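Local structure of sugar ABC transporter substrate-binding protein (Treponema pallidum subsp. pallidum, 5U2P) at residues A[32-44]-A[59-73]. The protein probably binds a ligand, perhaps a sugar, in the periplasm and hands it to an ABC transporter, though its natural ligand is not established. Numbering follows the deposited sequence.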
# COMPACT_ATOMS: atom_id res chain seq x y z
N VAL A 32 -29.39 22.14 -4.34
CA VAL A 32 -28.31 22.77 -3.60
C VAL A 32 -27.10 22.98 -4.51
O VAL A 32 -27.13 22.63 -5.68
CB VAL A 32 -27.86 21.94 -2.39
CG1 VAL A 32 -27.57 22.84 -1.20
CG2 VAL A 32 -28.92 20.91 -2.02
N ARG A 33 -26.04 23.56 -3.94
CA ARG A 33 -24.78 23.73 -4.64
C ARG A 33 -23.68 23.07 -3.82
O ARG A 33 -23.77 22.97 -2.59
CB ARG A 33 -24.47 25.21 -4.86
CG ARG A 33 -25.52 25.96 -5.66
CD ARG A 33 -25.37 27.47 -5.52
NE ARG A 33 -24.03 27.92 -5.88
CZ ARG A 33 -23.59 29.17 -5.75
NH1 ARG A 33 -24.39 30.11 -5.26
NH2 ARG A 33 -22.36 29.48 -6.11
N LEU A 34 -22.66 22.59 -4.53
CA LEU A 34 -21.45 22.06 -3.92
C LEU A 34 -20.23 22.45 -4.74
O LEU A 34 -20.23 22.32 -5.97
CB LEU A 34 -21.50 20.54 -3.81
CG LEU A 34 -21.89 19.85 -2.51
CD1 LEU A 34 -21.55 18.37 -2.63
CD2 LEU A 34 -21.21 20.45 -1.28
N SER A 35 -19.19 22.94 -4.07
CA SER A 35 -17.95 23.24 -4.73
C SER A 35 -16.93 22.15 -4.38
O SER A 35 -16.93 21.62 -3.27
CB SER A 35 -17.42 24.62 -4.31
OG SER A 35 -17.28 24.70 -2.91
N VAL A 36 -16.08 21.86 -5.35
CA VAL A 36 -15.07 20.82 -5.23
C VAL A 36 -13.71 21.32 -5.70
O VAL A 36 -13.61 22.05 -6.68
CB VAL A 36 -15.48 19.57 -6.03
CG1 VAL A 36 -14.46 18.47 -5.88
CG2 VAL A 36 -16.85 19.10 -5.58
N LEU A 37 -12.66 20.92 -4.99
CA LEU A 37 -11.28 21.15 -5.41
C LEU A 37 -10.63 19.80 -5.66
O LEU A 37 -10.69 18.92 -4.81
CB LEU A 37 -10.49 21.91 -4.34
CG LEU A 37 -9.18 22.55 -4.77
CD1 LEU A 37 -9.44 23.84 -5.53
CD2 LEU A 37 -8.29 22.79 -3.55
N ILE A 38 -9.99 19.64 -6.81
CA ILE A 38 -9.37 18.36 -7.16
C ILE A 38 -8.09 18.56 -7.98
O ILE A 38 -7.89 19.61 -8.59
CB ILE A 38 -10.35 17.49 -7.96
CG1 ILE A 38 -9.82 16.06 -8.09
CG2 ILE A 38 -10.63 18.12 -9.33
CD1 ILE A 38 -10.73 15.13 -8.85
N ARG A 39 -7.22 17.56 -7.98
CA ARG A 39 -6.03 17.57 -8.81
C ARG A 39 -6.41 17.40 -10.27
O ARG A 39 -7.27 16.58 -10.61
CB ARG A 39 -5.05 16.46 -8.40
CG ARG A 39 -4.29 16.71 -7.10
CD ARG A 39 -3.34 15.55 -6.79
NE ARG A 39 -2.94 15.50 -5.38
CZ ARG A 39 -1.76 15.87 -4.90
NH1 ARG A 39 -0.80 16.33 -5.70
NH2 ARG A 39 -1.52 15.77 -3.60
N GLU A 40 -5.78 18.18 -11.12
CA GLU A 40 -6.02 18.14 -12.56
C GLU A 40 -6.02 16.71 -13.10
O GLU A 40 -7.00 16.27 -13.69
CB GLU A 40 -4.96 18.99 -13.27
CG GLU A 40 -5.09 19.07 -14.78
CD GLU A 40 -4.00 19.92 -15.41
OE1 GLU A 40 -2.91 20.03 -14.80
OE2 GLU A 40 -4.23 20.47 -16.50
N LYS A 41 -4.94 15.98 -12.85
CA LYS A 41 -4.78 14.64 -13.42
C LYS A 41 -5.66 13.60 -12.73
O LYS A 41 -5.74 12.47 -13.18
CB LYS A 41 -3.32 14.18 -13.35
CG LYS A 41 -2.36 14.99 -14.21
CD LYS A 41 -0.96 14.39 -14.19
CE LYS A 41 -0.03 15.09 -15.16
NZ LYS A 41 0.27 16.48 -14.72
N HIS A 42 -6.32 13.99 -11.65
CA HIS A 42 -7.19 13.07 -10.93
C HIS A 42 -8.66 13.33 -11.25
O HIS A 42 -9.54 12.60 -10.79
CB HIS A 42 -6.94 13.16 -9.42
CG HIS A 42 -5.63 12.59 -9.00
ND1 HIS A 42 -5.13 12.73 -7.72
CD2 HIS A 42 -4.69 11.89 -9.68
CE1 HIS A 42 -3.96 12.13 -7.63
NE2 HIS A 42 -3.67 11.61 -8.81
N TYR A 43 -8.93 14.38 -12.02
CA TYR A 43 -10.30 14.71 -12.42
C TYR A 43 -10.68 13.86 -13.62
O TYR A 43 -10.80 14.34 -14.74
CB TYR A 43 -10.44 16.20 -12.74
CG TYR A 43 -11.87 16.65 -13.00
CD1 TYR A 43 -12.93 16.13 -12.27
CD2 TYR A 43 -12.14 17.63 -13.96
CE1 TYR A 43 -14.23 16.56 -12.50
CE2 TYR A 43 -13.43 18.06 -14.19
CZ TYR A 43 -14.48 17.53 -13.46
OH TYR A 43 -15.76 17.96 -13.71
N SER A 44 -10.85 12.57 -13.35
CA SER A 44 -11.06 11.58 -14.39
C SER A 44 -12.46 11.64 -14.98
O SER A 44 -13.35 12.33 -14.47
CB SER A 44 -10.81 10.19 -13.82
OG SER A 44 -11.72 9.92 -12.75
N GLY A 59 -30.02 16.59 -7.54
CA GLY A 59 -30.24 18.02 -7.55
C GLY A 59 -29.14 18.77 -6.83
O GLY A 59 -29.38 19.77 -6.15
N ILE A 60 -27.92 18.27 -6.96
CA ILE A 60 -26.77 18.96 -6.37
C ILE A 60 -25.90 19.46 -7.53
O ILE A 60 -25.23 18.67 -8.20
CB ILE A 60 -25.95 18.08 -5.42
CG1 ILE A 60 -26.84 17.57 -4.28
CG2 ILE A 60 -24.78 18.87 -4.86
CD1 ILE A 60 -26.17 16.61 -3.33
N ALA A 61 -25.96 20.76 -7.79
CA ALA A 61 -25.11 21.37 -8.80
C ALA A 61 -23.66 21.44 -8.30
O ALA A 61 -23.35 22.22 -7.41
CB ALA A 61 -25.61 22.76 -9.14
N VAL A 62 -22.80 20.60 -8.87
CA VAL A 62 -21.39 20.56 -8.50
C VAL A 62 -20.57 21.44 -9.42
O VAL A 62 -20.66 21.33 -10.64
CB VAL A 62 -20.83 19.13 -8.55
CG1 VAL A 62 -19.39 19.11 -8.10
CG2 VAL A 62 -21.68 18.18 -7.70
N THR A 63 -19.75 22.32 -8.83
CA THR A 63 -18.75 23.07 -9.57
C THR A 63 -17.36 22.59 -9.17
O THR A 63 -17.03 22.57 -7.98
CB THR A 63 -18.89 24.58 -9.34
OG1 THR A 63 -18.81 24.87 -7.94
CG2 THR A 63 -20.24 25.06 -9.85
N VAL A 64 -16.58 22.18 -10.16
CA VAL A 64 -15.25 21.63 -9.93
C VAL A 64 -14.15 22.63 -10.29
O VAL A 64 -14.17 23.25 -11.36
CB VAL A 64 -15.03 20.33 -10.73
CG1 VAL A 64 -13.62 19.79 -10.52
CG2 VAL A 64 -16.06 19.29 -10.34
N GLU A 65 -13.20 22.77 -9.38
CA GLU A 65 -12.02 23.60 -9.57
C GLU A 65 -10.78 22.71 -9.58
O GLU A 65 -10.46 22.11 -8.55
CB GLU A 65 -11.95 24.63 -8.44
CG GLU A 65 -10.88 25.68 -8.60
CD GLU A 65 -10.82 26.62 -7.41
OE1 GLU A 65 -9.81 27.34 -7.27
OE2 GLU A 65 -11.79 26.62 -6.61
N THR A 66 -10.10 22.60 -10.72
CA THR A 66 -8.91 21.74 -10.80
C THR A 66 -7.63 22.53 -10.59
O THR A 66 -7.52 23.69 -10.98
CB THR A 66 -8.80 21.02 -12.15
OG1 THR A 66 -8.61 21.97 -13.19
CG2 THR A 66 -10.04 20.18 -12.41
N ILE A 67 -6.65 21.87 -9.98
CA ILE A 67 -5.34 22.46 -9.77
C ILE A 67 -4.27 21.55 -10.36
O ILE A 67 -4.34 20.33 -10.20
CB ILE A 67 -5.06 22.68 -8.28
CG1 ILE A 67 -6.20 23.47 -7.61
CG2 ILE A 67 -3.73 23.38 -8.09
CD1 ILE A 67 -6.38 24.91 -8.12
N GLN A 68 -3.32 22.16 -11.05
CA GLN A 68 -2.15 21.46 -11.58
C GLN A 68 -1.50 20.68 -10.45
O GLN A 68 -1.25 21.22 -9.37
CB GLN A 68 -1.16 22.46 -12.19
CG GLN A 68 -0.06 21.84 -13.03
CD GLN A 68 0.78 22.90 -13.72
OE1 GLN A 68 0.27 23.71 -14.49
NE2 GLN A 68 2.08 22.90 -13.43
N ASP A 69 -1.22 19.40 -10.70
CA ASP A 69 -0.91 18.45 -9.64
C ASP A 69 0.25 18.87 -8.75
O ASP A 69 0.15 18.78 -7.52
CB ASP A 69 -0.61 17.08 -10.24
CG ASP A 69 -1.85 16.41 -10.79
OD1 ASP A 69 -2.13 15.26 -10.41
OD2 ASP A 69 -2.55 17.05 -11.60
N ASP A 70 1.34 19.32 -9.36
CA ASP A 70 2.51 19.71 -8.59
C ASP A 70 2.22 20.90 -7.67
O ASP A 70 2.98 21.18 -6.74
CB ASP A 70 3.69 20.01 -9.52
CG ASP A 70 3.45 21.23 -10.38
OD1 ASP A 70 2.70 21.12 -11.37
OD2 ASP A 70 4.02 22.30 -10.08
N GLN A 71 1.10 21.58 -7.91
CA GLN A 71 0.74 22.79 -7.17
C GLN A 71 -0.35 22.52 -6.14
O GLN A 71 -0.61 23.35 -5.27
CB GLN A 71 0.26 23.88 -8.13
CG GLN A 71 1.24 24.22 -9.24
CD GLN A 71 2.12 25.40 -8.89
OE1 GLN A 71 2.63 25.50 -7.78
NE2 GLN A 71 2.30 26.30 -9.85
N TYR A 72 -1.00 21.36 -6.24
CA TYR A 72 -2.23 21.12 -5.49
C TYR A 72 -2.04 21.22 -3.97
O TYR A 72 -2.83 21.88 -3.31
CB TYR A 72 -2.84 19.76 -5.84
CG TYR A 72 -4.14 19.54 -5.11
CD1 TYR A 72 -4.18 18.80 -3.94
CD2 TYR A 72 -5.32 20.10 -5.58
CE1 TYR A 72 -5.37 18.62 -3.25
CE2 TYR A 72 -6.52 19.92 -4.91
CZ TYR A 72 -6.54 19.19 -3.74
OH TYR A 72 -7.74 19.03 -3.08
N PRO A 73 -0.99 20.58 -3.41
CA PRO A 73 -0.85 20.67 -1.95
C PRO A 73 -0.64 22.10 -1.48
O PRO A 73 -1.22 22.50 -0.48
CB PRO A 73 0.38 19.80 -1.67
CG PRO A 73 0.46 18.86 -2.84
CD PRO A 73 -0.01 19.67 -4.01
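Arg-39, at the end of strand 33-39, lies across Asp-69, Tyr-72 and Pro-73, where helix 72-81 begins. Its CB sits 3.7 Å from OD1 of Asp-69. CG swings beside the backbone N (chi1 -74°), which brings it over the face of the Tyr-72 ring as a CH-pi contact, 3.9 Å from the centroid. From there the chain runs extended, CD passing Asp-69 OD1 and NE passing Tyr-72 CD1; NE is buried without a polar partner. The guanidinium, CZ included, has Tyr-72 CD1 over one face, offset toward the rim, its plane 39° from that of the ring. NH1 reaches to 3.2 Å from Asp-69 O, while NH2 packs on CG of Pro-73 and makes a weak hydrogen bond to Ser-92. Tyr-72 also meets CD2 of Leu-37 through CE2, and its hydroxyl is hydrogen-bonded to Glu-90 O on strand 88-92.

Both carboxylate oxygens of Asp-69 touch Lys-41, but it is OD2 that accepts the Lys-41 N-H on its syn lone pair, 2.9 Å away and fairly straight at 163°. On the face of the sheet that carries Val-64 and Ile-38, Val-64 puts CG1 over the centre of the ring of Tyr-43, which comes from the loop beyond the 3-10 turn, and 3.6 Å from Ile-38 CG2; Phe-51 of helix 45-58 touches Val-64 too.

Between these two layers of side chains the strands pair in parallel, in a run of backbone hydrogen bonds from Val-32 N to Glu-40 N. With helix 45-58 between them they form a right-handed beta-alpha-beta crossover, placing strand 61-67 at the edge of a five-stranded sheet in one lobe of a periplasmic solute-binding protein fold.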